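Local coordinates for protein glycoside hydrolase family 43 (Halothermothrix orenii, PDB 4QQS) that has alpha-L-arabinofuranosidase activity, as a heat-stable five-bladed beta-propeller glycosidase that probably acts on plant polysaccharides such as xylan, at residues Y215-Y220 with Y272-T276. Numbering follows the deposited sequence.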
loop_
_atom_site.group_PDB
_atom_site.type_symbol
_atom_site.label_atom_id
_atom_site.label_comp_id
_atom_site.label_asym_id
_atom_site.label_seq_id
_atom_site.Cartn_x
_atom_site.Cartn_y
_atom_site.Cartn_z
ATOM N N TYR A 215 6.122 -2.715 11.707
ATOM C CA TYR A 215 5.657 -3.834 10.884
ATOM C C TYR A 215 5.924 -5.202 11.520
ATOM O O TYR A 215 5.206 -6.150 11.238
ATOM C CB TYR A 215 6.303 -3.818 9.491
ATOM C CG TYR A 215 7.690 -4.394 9.509
ATOM C CD1 TYR A 215 7.923 -5.725 9.166
ATOM C CD2 TYR A 215 8.755 -3.641 9.938
ATOM C CE1 TYR A 215 9.178 -6.276 9.239
ATOM C CE2 TYR A 215 10.027 -4.182 10.015
ATOM C CZ TYR A 215 10.227 -5.499 9.666
ATOM O OH TYR A 215 11.476 -6.060 9.742
ATOM N N ALA A 216 6.957 -5.307 12.358
ATOM C CA ALA A 216 7.358 -6.570 12.969
ATOM C C ALA A 216 6.684 -6.818 14.317
ATOM O O ALA A 216 6.991 -7.800 14.980
ATOM C CB ALA A 216 8.873 -6.613 13.112
ATOM N N SER A 217 5.764 -5.936 14.712
ATOM C CA SER A 217 5.010 -6.068 15.956
ATOM C C SER A 217 3.572 -6.497 15.685
ATOM O O SER A 217 2.998 -6.090 14.678
ATOM C CB SER A 217 4.984 -4.719 16.672
ATOM O OG SER A 217 4.074 -4.722 17.755
ATOM N N PRO A 218 2.963 -7.272 16.599
ATOM C CA PRO A 218 1.533 -7.570 16.461
ATOM C C PRO A 218 0.682 -6.301 16.415
ATOM O O PRO A 218 -0.430 -6.346 15.895
ATOM C CB PRO A 218 1.227 -8.406 17.708
ATOM C CG PRO A 218 2.528 -8.950 18.093
ATOM C CD PRO A 218 3.540 -7.927 17.778
ATOM N N ASP A 219 1.207 -5.195 16.936
ATOM C CA ASP A 219 0.467 -3.946 17.010
ATOM C C ASP A 219 0.467 -3.126 15.721
ATOM O O ASP A 219 -0.155 -2.068 15.686
ATOM C CB ASP A 219 0.968 -3.105 18.179
ATOM C CG ASP A 219 0.663 -3.755 19.510
ATOM O OD1 ASP A 219 -0.477 -4.243 19.685
ATOM O OD2 ASP A 219 1.576 -3.794 20.364
ATOM N N TYR A 220 1.141 -3.602 14.674
ATOM C CA TYR A 220 0.966 -2.994 13.358
ATOM C C TYR A 220 -0.530 -2.999 13.068
ATOM O O TYR A 220 -1.207 -3.997 13.304
ATOM C CB TYR A 220 1.731 -3.762 12.299
ATOM C CG TYR A 220 2.070 -3.004 11.040
ATOM C CD1 TYR A 220 2.818 -1.842 11.088
ATOM C CD2 TYR A 220 1.695 -3.483 9.797
ATOM C CE1 TYR A 220 3.200 -1.182 9.924
ATOM C CE2 TYR A 220 2.065 -2.841 8.628
ATOM C CZ TYR A 220 2.826 -1.701 8.694
ATOM O OH TYR A 220 3.196 -1.109 7.504
ATOM N N TYR A 272 -5.007 -6.757 2.806
ATOM C CA TYR A 272 -4.031 -6.404 3.825
ATOM C C TYR A 272 -3.189 -7.611 4.193
ATOM O O TYR A 272 -3.599 -8.752 3.977
ATOM C CB TYR A 272 -4.733 -5.829 5.072
ATOM C CG TYR A 272 -5.681 -6.791 5.750
ATOM C CD1 TYR A 272 -6.972 -6.993 5.275
ATOM C CD2 TYR A 272 -5.272 -7.509 6.859
ATOM C CE1 TYR A 272 -7.841 -7.891 5.898
ATOM C CE2 TYR A 272 -6.136 -8.402 7.497
ATOM C CZ TYR A 272 -7.411 -8.599 7.008
ATOM O OH TYR A 272 -8.223 -9.502 7.661
ATOM N N HIS A 273 -2.014 -7.359 4.755
ATOM C CA HIS A 273 -1.190 -8.457 5.218
ATOM C C HIS A 273 -1.321 -8.664 6.718
ATOM O O HIS A 273 -1.736 -7.778 7.439
ATOM C CB HIS A 273 0.268 -8.315 4.800
ATOM C CG HIS A 273 1.020 -7.173 5.403
ATOM N ND1 HIS A 273 1.133 -6.856 6.744
ATOM C CD2 HIS A 273 1.806 -6.308 4.742
ATOM C CE1 HIS A 273 1.946 -5.807 6.852
ATOM N NE2 HIS A 273 2.373 -5.475 5.653
ATOM N N THR A 274 -0.992 -9.879 7.148
ATOM C CA THR A 274 -0.809 -10.210 8.562
ATOM C C THR A 274 0.435 -11.090 8.678
ATOM O O THR A 274 0.914 -11.641 7.693
ATOM C CB THR A 274 -2.013 -10.973 9.141
ATOM O OG1 THR A 274 -2.247 -12.141 8.351
ATOM C CG2 THR A 274 -3.258 -10.114 9.172
ATOM N N HIS A 275 0.946 -11.278 9.888
ATOM C CA HIS A 275 2.118 -12.130 10.034
ATOM C C HIS A 275 1.774 -13.578 9.760
ATOM O O HIS A 275 0.772 -14.103 10.246
ATOM C CB HIS A 275 2.708 -12.014 11.425
ATOM C CG HIS A 275 3.163 -10.635 11.761
ATOM N ND1 HIS A 275 4.187 -9.970 11.122
ATOM C CD2 HIS A 275 2.683 -9.788 12.692
ATOM C CE1 HIS A 275 4.309 -8.770 11.663
ATOM N NE2 HIS A 275 3.420 -8.647 12.630
ATOM N N THR A 276 2.625 -14.232 8.988
ATOM C CA THR A 276 2.414 -15.639 8.681
ATOM C C THR A 276 2.536 -16.481 9.957
ATOM O O THR A 276 1.823 -17.472 10.133
ATOM C CB THR A 276 3.405 -16.106 7.593
ATOM O OG1 THR A 276 3.224 -15.281 6.437
ATOM C CG2 THR A 276 3.194 -17.570 7.221
HETATM O O HOH W 1 4.875 -3.354 5.861
#
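Ser217 O takes two N-H groups: the backbone N of Tyr220, 3.1 Å away, which closes a type I beta turn, and, across the contact, NE2 of His275. The bond from His275 NE2 to Ser217 O is weak at 3.3 Å though almost straight (177°), and the carbonyl oxygen lies in the plane of the imidazole at its edge. The turn belongs to the loop between strands 205-212 and 221-227, while His275 ends strand 268-275, so two blades of the five-bladed beta-propeller meet here. With CG anti to its own carbonyl carbon (chi1 -61°), His275 reaches the loop, and its ND1 bonds weakly to Gly282 O. Cutting His275 back to an alanine would probably leave Ser217 O with the turn bond but no tie to the strand, and Gly282 O without its weak partner. Nearer the predicted catalytic residues, Tyr220 and His273 meet rim to rim, their planes only 9° apart and CE2 of Tyr220 3.5 Å from CE1 of His273. Tyr220 OH bonds to Glu195, the predicted proton donor, and His273 NE2 weakly to Asp17, the predicted proton acceptor. One water joins the two side chains, lying 3.2 Å from Tyr220 OH and 3.3 Å from His273 NE2, in the imidazole plane.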